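Local coordinates for signal recognition particle subunit SRP14 (PDB 2W9J), which probably binds the 7SL RNA as a subunit of the signal recognition particle, which targets secretory and membrane proteins to the endoplasmic reticulum during their translation, at residues M1-E6 and E56-V61; E7-L12 and F71-E76; V46-K51 and T60-D65. All coordinates share one frame; numbering follows the deposited sequence.

Interaction 1: M1-E6 and E56-V61; sequences MLLSNE and EKISTV
L2 lays its isobutyl end across S59, T60 and V61, while the backbone of the next residue, L3, hydrogen-bonds to the same strand. In L2, CG stands anti to the backbone N (chi1 -168°), beside the carbonyl carbon, and this carries both methyls toward the strand. CD1 rests on S59 CB at 3.8 Å and lies equally near T60 CA. The other methyl, L2 CD2, crosses V61 CG2 at a slant, also at 3.8 Å. L47 of the next strand lies against L2 as well, which places this leucine on the face of the sheet turned away from the helices.

The 1-6 segment then passes the margin of strand 57-63, and the main chain of L3 is held there by one bond to a backbone carbonyl and one from a threonine hydroxyl. L3 N donates to S59 O at 2.8 Å, the donor tilted from the carbonyl plane. L3 O in turn accepts T60 OG1 at 2.6 Å, with the hydroxyl above the carbonyl plane. T60 thus spends its hydroxyl on a main-chain carbonyl, and its methyl lies against F8. The domain has the alpha-beta-beta-beta-alpha order of the SRP9/SRP14 family, and here the residues leading into its first helix are fastened to its last strand. S4 takes the N-cap position of that helix, its OG making a weak hydrogen bond to E7 N.

On the helix-covered side, L3 continues the apolar contact. Its CG is anti to the carbonyl carbon (chi1 -53°), and CD1 reaches I58 CB at 3.9 Å. I58 itself packs on F8 and K11 of helix 5-17. N5, in the first turn of the helix, places its side chain across that of T60 at about a right angle, with F70 touching both.

Interaction 2: E7-L12 and F71-E76; sequences EFLKKL and FQSYAE
Y74 and L12 both carry CG anti to the backbone N (chi1 -171° and 179°), and these torsions swing their side chains together between the helices. L12 CD2 lies 3.5 Å from Y74 CE1, the two side chains crossing at about a right angle and the methyl approaching the phenol ring obliquely. F8 also reaches that ring, edge to edge: F8 CE2 stands 4.2 Å from Y74 CE1, near the plane of both rings.

L9 starts out toward the facing helix and divides its methyls between two residues. CD1 sits on S73 CB at 3.5 Å; CD2 comes to the edge of the Y74 ring, 4.1 Å from Y74 CD1. No hydrogen bond crosses the contact; the two segments meet through van der Waals contacts, largely between carbon atoms. Their axes run nearly parallel, 14° apart, and approach to 10.4 Å.

Y74 OH makes a weak hydrogen bond to Q31 OE1, and L29 touches both L12 and Y74. The two helices of the domain thus lie side by side, with F8 reaching beyond their interface to I48 and A50 of strand 45-51 and to I58 and T60 of strand 57-63.

Interaction 3: V46-K51 and T60-D65; sequences VLIRAK and TVVELD
L47 serves two partners with its two methyls: CD1 touches V61 CG2 across the strands at 3.8 Å, and CD2 lies over one face of the guanidinium of R49, two residues on in the same strand. The methyl sits 3.3 Å above the guanidinium plane, offset toward its rim. R49 also touches K57 of strand 57-63 and K32, just after strand 30-31.

Four backbone hydrogen bonds lock the register. V46 and V62 form a hydrogen-bonded pair, with V46 N to V62 O at 2.9 Å and V62 N returning to V46 O. I48 and T60 form the second such pair; I48 N meets T60 O at 2.9 Å almost head-on to the carbonyl (C=O...donor angle 175°), and T60 N donates back to I48 O in the carbonyl plane. L47 and V61 are the non-hydrogen-bonded pair between them. Strands 45-51 and 57-63 are thus the arms of an antiparallel beta hairpin, strongly twisted, with their directions 141° apart. In mammalian SRP9/14 the sheet surface turned away from the helices binds Alu RNA, and the L47, R49 and V61 face probably corresponds to it.

The reverse face is largely hydrophobic and covered by both helices. I48 sends CG1 anti to its carbonyl carbon (chi1 -61°), extending CD1 diagonally to V62 CG2 at 3.6 Å rather than to its direct partner. From helix 67-76, F70 covers I48 and V62, and F67 lies on V46 and V62.

How the interactions relate
Interactions 1 and 3 share T60 and V61 and lie about 8 Å apart between centres: L3 bonds the edge of strand 57-63 away from its hairpin partner, while L2 reaches over the face to L47. I58 N to A50 O, 2.8 Å and probably a hydrogen bond, continues the hairpin pairing into the 56-61 segment. Interaction 2 lies about 11 Å from each of the others, centre to centre, and F8 joins it to both, with F8 CG 3.6 Å from T60 CG2 and F8 CZ 3.6 Å from A50 CB. In sequence the hairpin lies between the two helices, and in space it packs on them through F8, F67 and F70.

Interaction 1: M1-E6 and E56-V61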
loop_
_atom_site.group_PDB
_atom_site.type_symbol
_atom_site.label_atom_id
_atom_site.label_comp_id
_atom_site.label_asym_id
_atom_site.label_seq_id
_atom_site.Cartn_x
_atom_site.Cartn_y
_atom_site.Cartn_z
ATOM N N MET A 1 -11.236 -3.261 -5.504
ATOM C CA MET A 1 -10.744 -4.584 -5.967
ATOM C C MET A 1 -9.234 -4.626 -5.865
ATOM O O MET A 1 -8.611 -3.603 -5.617
ATOM C CB MET A 1 -11.241 -4.872 -7.379
ATOM C CG MET A 1 -12.734 -5.171 -7.397
ATOM S SD MET A 1 -13.307 -5.938 -8.922
ATOM C CE MET A 1 -12.771 -7.623 -8.697
ATOM N N LEU A 2 -8.648 -5.810 -6.022
ATOM C CA LEU A 2 -7.210 -5.963 -5.862
ATOM C C LEU A 2 -6.454 -5.130 -6.884
ATOM O O LEU A 2 -6.677 -5.247 -8.076
ATOM C CB LEU A 2 -6.803 -7.428 -5.967
ATOM C CG LEU A 2 -5.369 -7.728 -5.539
ATOM C CD1 LEU A 2 -5.265 -7.692 -4.026
ATOM C CD2 LEU A 2 -4.964 -9.080 -6.085
ATOM N N LEU A 3 -5.574 -4.275 -6.404
ATOM C CA LEU A 3 -4.831 -3.380 -7.274
ATOM C C LEU A 3 -3.422 -3.906 -7.508
ATOM O O LEU A 3 -2.873 -4.641 -6.674
ATOM C CB LEU A 3 -4.736 -1.980 -6.650
ATOM C CG LEU A 3 -6.007 -1.256 -6.192
ATOM C CD1 LEU A 3 -5.675 -0.203 -5.130
ATOM C CD2 LEU A 3 -6.748 -0.635 -7.363
ATOM N N SER A 4 -2.839 -3.517 -8.639
ATOM C CA SER A 4 -1.418 -3.724 -8.861
ATOM C C SER A 4 -0.651 -2.853 -7.876
ATOM O O SER A 4 -1.179 -1.862 -7.371
ATOM C CB SER A 4 -1.028 -3.361 -10.299
ATOM O OG SER A 4 -1.259 -1.985 -10.565
ATOM N N ASN A 5 0.589 -3.244 -7.599
ATOM C CA ASN A 5 1.482 -2.488 -6.744
ATOM C C ASN A 5 1.582 -1.013 -7.138
ATOM O O ASN A 5 1.461 -0.133 -6.282
ATOM C CB ASN A 5 2.865 -3.135 -6.742
ATOM C CG ASN A 5 2.824 -4.594 -6.321
ATOM O OD1 ASN A 5 1.753 -5.137 -6.039
ATOM N ND2 ASN A 5 3.996 -5.239 -6.276
ATOM N N GLU A 6 1.784 -0.741 -8.423
ATOM C CA GLU A 6 1.957 0.630 -8.892
ATOM C C GLU A 6 0.681 1.453 -8.706
ATOM O O GLU A 6 0.744 2.626 -8.374
ATOM C CB GLU A 6 2.506 0.667 -10.333
ATOM C CG GLU A 6 3.985 0.190 -10.420
ATOM C CD GLU A 6 4.592 0.136 -11.847
ATOM O OE1 GLU A 6 3.841 0.078 -12.855
ATOM O OE2 GLU A 6 5.847 0.139 -11.956
ATOM N N GLU A 56 -12.185 4.375 1.858
ATOM C CA GLU A 56 -12.241 2.937 1.709
ATOM C C GLU A 56 -10.841 2.327 1.883
ATOM O O GLU A 56 -9.821 3.037 1.898
ATOM C CB GLU A 56 -12.768 2.597 0.315
ATOM C CG GLU A 56 -11.862 3.133 -0.807
ATOM C CD GLU A 56 -12.484 3.048 -2.186
ATOM O OE1 GLU A 56 -13.489 2.315 -2.374
ATOM O OE2 GLU A 56 -11.948 3.724 -3.091
ATOM N N LYS A 57 -10.826 1.003 2.008
ATOM C CA LYS A 57 -9.619 0.192 2.015
ATOM C C LYS A 57 -9.039 0.076 0.586
ATOM O O LYS A 57 -9.770 0.243 -0.401
ATOM C CB LYS A 57 -9.977 -1.184 2.607
ATOM C CG LYS A 57 -8.954 -2.321 2.397
ATOM C CD LYS A 57 -9.452 -3.649 2.987
ATOM C CE LYS A 57 -10.565 -4.300 2.145
ATOM N NZ LYS A 57 -10.156 -4.704 0.745
ATOM N N ILE A 58 -7.727 -0.172 0.489
ATOM C CA ILE A 58 -7.054 -0.524 -0.780
ATOM C C ILE A 58 -6.134 -1.745 -0.604
ATOM O O ILE A 58 -5.612 -1.981 0.481
ATOM C CB ILE A 58 -6.288 0.670 -1.406
ATOM C CG1 ILE A 58 -5.407 1.371 -0.360
ATOM C CG2 ILE A 58 -7.274 1.648 -2.068
ATOM C CD1 ILE A 58 -4.355 2.266 -0.944
ATOM N N SER A 59 -5.956 -2.529 -1.663
ATOM C CA SER A 59 -5.298 -3.835 -1.549
ATOM C C SER A 59 -4.338 -4.087 -2.675
ATOM O O SER A 59 -4.582 -3.666 -3.806
ATOM C CB SER A 59 -6.316 -4.949 -1.635
ATOM O OG SER A 59 -7.212 -4.904 -0.559
ATOM N N THR A 60 -3.270 -4.816 -2.365
ATOM C CA THR A 60 -2.359 -5.316 -3.384
ATOM C C THR A 60 -1.625 -6.562 -2.899
ATOM O O THR A 60 -1.469 -6.772 -1.687
ATOM C CB THR A 60 -1.368 -4.217 -3.857
ATOM O OG1 THR A 60 -0.771 -4.613 -5.095
ATOM C CG2 THR A 60 -0.291 -3.918 -2.819
ATOM N N VAL A 61 -1.212 -7.414 -3.832
ATOM C CA VAL A 61 -0.412 -8.573 -3.467
ATOM C C VAL A 61 1.029 -8.344 -3.887
ATOM O O VAL A 61 1.331 -8.177 -5.078
ATOM C CB VAL A 61 -0.940 -9.883 -4.069
ATOM C CG1 VAL A 61 0.003 -11.027 -3.746
ATOM C CG2 VAL A 61 -2.332 -10.193 -3.528
#

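Interaction 2: E7-L12 and F71-E76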
loop_
_atom_site.group_PDB
_atom_site.type_symbol
_atom_site.label_atom_id
_atom_site.label_comp_id
_atom_site.label_asym_id
_atom_site.label_seq_id
_atom_site.Cartn_x
_atom_site.Cartn_y
_atom_site.Cartn_z
ATOM N N GLU A 7 -0.479 0.835 -8.872
ATOM C CA GLU A 7 -1.748 1.522 -8.593
ATOM C C GLU A 7 -2.030 1.701 -7.085
ATOM O O GLU A 7 -2.588 2.717 -6.681
ATOM C CB GLU A 7 -2.922 0.823 -9.297
ATOM C CG GLU A 7 -4.207 1.650 -9.367
ATOM C CD GLU A 7 -3.992 3.039 -9.980
ATOM O OE1 GLU A 7 -3.404 3.122 -11.085
ATOM O OE2 GLU A 7 -4.408 4.051 -9.357
ATOM N N PHE A 8 -1.643 0.722 -6.268
ATOM C CA PHE A 8 -1.825 0.797 -4.812
ATOM C C PHE A 8 -1.061 1.977 -4.238
ATOM O O PHE A 8 -1.579 2.714 -3.407
ATOM C CB PHE A 8 -1.334 -0.490 -4.162
ATOM C CG PHE A 8 -1.392 -0.493 -2.651
ATOM C CD1 PHE A 8 -2.508 -0.989 -1.987
ATOM C CD2 PHE A 8 -0.315 -0.064 -1.897
ATOM C CE1 PHE A 8 -2.562 -1.013 -0.603
ATOM C CE2 PHE A 8 -0.366 -0.091 -0.509
ATOM C CZ PHE A 8 -1.483 -0.570 0.133
ATOM N N LEU A 9 0.178 2.146 -4.684
ATOM C CA LEU A 9 1.004 3.268 -4.273
ATOM C C LEU A 9 0.454 4.588 -4.780
ATOM O O LEU A 9 0.621 5.618 -4.124
ATOM C CB LEU A 9 2.429 3.080 -4.784
ATOM C CG LEU A 9 3.132 1.864 -4.197
ATOM C CD1 LEU A 9 4.451 1.615 -4.878
ATOM C CD2 LEU A 9 3.297 2.010 -2.704
ATOM N N LYS A 10 -0.187 4.556 -5.949
ATOM C CA LYS A 10 -0.778 5.752 -6.532
ATOM C C LYS A 10 -1.993 6.185 -5.724
ATOM O O LYS A 10 -2.194 7.384 -5.482
ATOM C CB LYS A 10 -1.168 5.526 -7.991
ATOM C CG LYS A 10 -1.904 6.705 -8.638
ATOM C CD LYS A 10 -1.094 8.015 -8.523
ATOM C CE LYS A 10 -1.946 9.262 -8.782
ATOM N NZ LYS A 10 -1.473 10.439 -7.994
ATOM N N LYS A 11 -2.792 5.207 -5.305
ATOM C CA LYS A 11 -4.036 5.485 -4.584
ATOM C C LYS A 11 -3.771 5.788 -3.107
ATOM O O LYS A 11 -4.545 6.503 -2.466
ATOM C CB LYS A 11 -5.034 4.331 -4.771
ATOM C CG LYS A 11 -6.503 4.686 -4.484
ATOM C CD LYS A 11 -6.995 5.903 -5.274
ATOM C CE LYS A 11 -8.013 6.705 -4.459
ATOM N NZ LYS A 11 -8.096 8.135 -4.878
ATOM N N LEU A 12 -2.666 5.247 -2.593
ATOM C CA LEU A 12 -2.189 5.508 -1.237
ATOM C C LEU A 12 -1.836 6.970 -1.060
ATOM O O LEU A 12 -2.196 7.580 -0.056
ATOM C CB LEU A 12 -0.946 4.661 -0.941
ATOM C CG LEU A 12 -0.259 4.796 0.418
ATOM C CD1 LEU A 12 -1.240 4.497 1.533
ATOM C CD2 LEU A 12 0.913 3.850 0.500
ATOM N N PHE A 71 8.707 -1.956 -0.762
ATOM C CA PHE A 71 8.859 -1.233 0.493
ATOM C C PHE A 71 9.731 0.008 0.346
ATOM O O PHE A 71 9.556 0.987 1.071
ATOM C CB PHE A 71 9.285 -2.156 1.636
ATOM C CG PHE A 71 8.211 -3.125 2.022
ATOM C CD1 PHE A 71 8.348 -4.485 1.765
ATOM C CD2 PHE A 71 7.012 -2.668 2.572
ATOM C CE1 PHE A 71 7.326 -5.377 2.087
ATOM C CE2 PHE A 71 5.988 -3.555 2.894
ATOM C CZ PHE A 71 6.147 -4.912 2.651
ATOM N N GLN A 72 10.636 -0.018 -0.627
ATOM C CA GLN A 72 11.398 1.182 -0.963
ATOM C C GLN A 72 10.476 2.274 -1.539
ATOM O O GLN A 72 10.606 3.432 -1.167
ATOM C CB GLN A 72 12.554 0.855 -1.906
ATOM C CG GLN A 72 13.613 1.938 -2.009
ATOM C CD GLN A 72 14.490 2.050 -0.767
ATOM O OE1 GLN A 72 14.051 2.545 0.281
ATOM N NE2 GLN A 72 15.746 1.606 -0.886
ATOM N N SER A 73 9.541 1.894 -2.413
ATOM C CA SER A 73 8.553 2.830 -2.984
ATOM C C SER A 73 7.524 3.255 -1.955
ATOM O O SER A 73 7.024 4.379 -1.996
ATOM C CB SER A 73 7.796 2.183 -4.143
ATOM O OG SER A 73 8.458 2.360 -5.373
ATOM N N TYR A 74 7.183 2.318 -1.069
ATOM C CA TYR A 74 6.229 2.534 0.007
ATOM C C TYR A 74 6.721 3.601 0.980
ATOM O O TYR A 74 5.965 4.489 1.373
ATOM C CB TYR A 74 5.994 1.222 0.752
ATOM C CG TYR A 74 4.861 1.280 1.749
ATOM C CD1 TYR A 74 3.542 1.171 1.326
ATOM C CD2 TYR A 74 5.110 1.446 3.109
ATOM C CE1 TYR A 74 2.501 1.223 2.226
ATOM C CE2 TYR A 74 4.074 1.500 4.015
ATOM C CZ TYR A 74 2.771 1.390 3.563
ATOM O OH TYR A 74 1.720 1.443 4.445
ATOM N N ALA A 75 7.985 3.488 1.375
ATOM C CA ALA A 75 8.665 4.542 2.122
ATOM C C ALA A 75 8.503 5.903 1.426
ATOM O O ALA A 75 8.108 6.868 2.075
ATOM C CB ALA A 75 10.132 4.200 2.308
ATOM N N GLU A 76 8.763 5.959 0.108
ATOM C CA GLU A 76 8.690 7.206 -0.688
ATOM C C GLU A 76 7.360 7.948 -0.534
ATOM O O GLU A 76 7.341 9.129 -0.207
ATOM C CB GLU A 76 8.970 6.964 -2.187
ATOM C CG GLU A 76 10.298 6.274 -2.543
ATOM C CD GLU A 76 11.528 7.161 -2.370
ATOM O OE1 GLU A 76 11.702 8.119 -3.163
ATOM O OE2 GLU A 76 12.338 6.889 -1.450
#

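Interaction 3: V46-K51 and T60-D65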
loop_
_atom_site.group_PDB
_atom_site.type_symbol
_atom_site.label_atom_id
_atom_site.label_comp_id
_atom_site.label_asym_id
_atom_site.label_seq_id
_atom_site.Cartn_x
_atom_site.Cartn_y
_atom_site.Cartn_z
ATOM N N VAL A 46 2.565 -11.863 -0.231
ATOM C CA VAL A 46 1.801 -11.224 0.846
ATOM C C VAL A 46 0.722 -10.283 0.361
ATOM O O VAL A 46 0.938 -9.488 -0.555
ATOM C CB VAL A 46 2.741 -10.521 1.850
ATOM C CG1 VAL A 46 2.033 -9.411 2.623
ATOM C CG2 VAL A 46 3.308 -11.550 2.805
ATOM N N LEU A 47 -0.445 -10.382 0.987
ATOM C CA LEU A 47 -1.543 -9.487 0.708
ATOM C C LEU A 47 -1.487 -8.331 1.683
ATOM O O LEU A 47 -1.582 -8.526 2.891
ATOM C CB LEU A 47 -2.862 -10.233 0.836
ATOM C CG LEU A 47 -4.194 -9.489 0.759
ATOM C CD1 LEU A 47 -4.465 -8.923 -0.617
ATOM C CD2 LEU A 47 -5.292 -10.441 1.130
ATOM N N ILE A 48 -1.336 -7.128 1.144
ATOM C CA ILE A 48 -1.325 -5.898 1.932
ATOM C C ILE A 48 -2.638 -5.123 1.781
ATOM O O ILE A 48 -3.099 -4.859 0.650
ATOM C CB ILE A 48 -0.143 -5.001 1.517
ATOM C CG1 ILE A 48 1.154 -5.753 1.766
ATOM C CG2 ILE A 48 -0.144 -3.695 2.298
ATOM C CD1 ILE A 48 2.372 -5.014 1.365
ATOM N N ARG A 49 -3.239 -4.776 2.919
ATOM C CA ARG A 49 -4.419 -3.913 2.947
ATOM C C ARG A 49 -4.076 -2.606 3.649
ATOM O O ARG A 49 -3.488 -2.634 4.727
ATOM C CB ARG A 49 -5.548 -4.559 3.729
ATOM C CG ARG A 49 -5.944 -5.940 3.310
ATOM C CD ARG A 49 -6.783 -6.533 4.430
ATOM N NE ARG A 49 -6.963 -7.979 4.349
ATOM C CZ ARG A 49 -5.980 -8.876 4.446
ATOM N NH1 ARG A 49 -4.703 -8.489 4.592
ATOM N NH2 ARG A 49 -6.278 -10.177 4.376
ATOM N N ALA A 50 -4.439 -1.470 3.054
ATOM C CA ALA A 50 -4.295 -0.166 3.714
ATOM C C ALA A 50 -5.631 0.578 3.795
ATOM O O ALA A 50 -6.479 0.472 2.907
ATOM C CB ALA A 50 -3.270 0.674 3.006
ATOM N N LYS A 51 -5.819 1.316 4.877
ATOM C CA LYS A 51 -7.002 2.143 5.043
ATOM C C LYS A 51 -6.592 3.416 5.759
ATOM O O LYS A 51 -5.834 3.370 6.730
ATOM C CB LYS A 51 -8.082 1.410 5.840
ATOM C CG LYS A 51 -9.333 2.237 6.072
ATOM C CD LYS A 51 -10.340 1.499 6.948
ATOM C CE LYS A 51 -11.539 2.389 7.292
ATOM N NZ LYS A 51 -12.451 1.757 8.296
ATOM N N THR A 60 -3.270 -4.816 -2.365
ATOM C CA THR A 60 -2.359 -5.316 -3.384
ATOM C C THR A 60 -1.625 -6.562 -2.899
ATOM O O THR A 60 -1.469 -6.772 -1.687
ATOM C CB THR A 60 -1.368 -4.217 -3.857
ATOM O OG1 THR A 60 -0.771 -4.613 -5.095
ATOM C CG2 THR A 60 -0.291 -3.918 -2.819
ATOM N N VAL A 61 -1.212 -7.414 -3.832
ATOM C CA VAL A 61 -0.412 -8.573 -3.467
ATOM C C VAL A 61 1.029 -8.344 -3.887
ATOM O O VAL A 61 1.331 -8.177 -5.078
ATOM C CB VAL A 61 -0.940 -9.883 -4.069
ATOM C CG1 VAL A 61 0.003 -11.027 -3.746
ATOM C CG2 VAL A 61 -2.332 -10.193 -3.528
ATOM N N VAL A 62 1.910 -8.336 -2.891
ATOM C CA VAL A 62 3.327 -8.124 -3.120
ATOM C C VAL A 62 4.095 -9.441 -3.084
ATOM O O VAL A 62 4.099 -10.147 -2.074
ATOM C CB VAL A 62 3.927 -7.116 -2.113
ATOM C CG1 VAL A 62 5.346 -6.769 -2.515
ATOM C CG2 VAL A 62 3.070 -5.846 -2.055
ATOM N N GLU A 63 4.749 -9.754 -4.198
ATOM C CA GLU A 63 5.536 -10.976 -4.324
ATOM C C GLU A 63 6.864 -10.828 -3.593
ATOM O O GLU A 63 7.467 -9.757 -3.637
ATOM C CB GLU A 63 5.750 -11.320 -5.800
ATOM C CG GLU A 63 4.429 -11.545 -6.561
ATOM C CD GLU A 63 4.521 -12.679 -7.579
ATOM O OE1 GLU A 63 5.631 -12.951 -8.090
ATOM O OE2 GLU A 63 3.481 -13.304 -7.872
ATOM N N LEU A 64 7.310 -11.894 -2.924
ATOM C CA LEU A 64 8.575 -11.874 -2.168
ATOM C C LEU A 64 9.740 -11.240 -2.915
ATOM O O LEU A 64 10.504 -10.475 -2.339
ATOM C CB LEU A 64 8.990 -13.278 -1.718
ATOM C CG LEU A 64 8.451 -13.845 -0.398
ATOM C CD1 LEU A 64 9.418 -14.917 0.128
ATOM C CD2 LEU A 64 8.213 -12.759 0.664
ATOM N N ASP A 65 9.865 -11.572 -4.196
ATOM C CA ASP A 65 10.927 -11.049 -5.046
ATOM C C ASP A 65 10.900 -9.520 -5.175
ATOM O O ASP A 65 11.917 -8.898 -5.474
ATOM C CB ASP A 65 10.848 -11.697 -6.436
ATOM C CG ASP A 65 11.264 -13.170 -6.436
ATOM O OD1 ASP A 65 11.886 -13.627 -5.446
ATOM O OD2 ASP A 65 10.970 -13.871 -7.436
#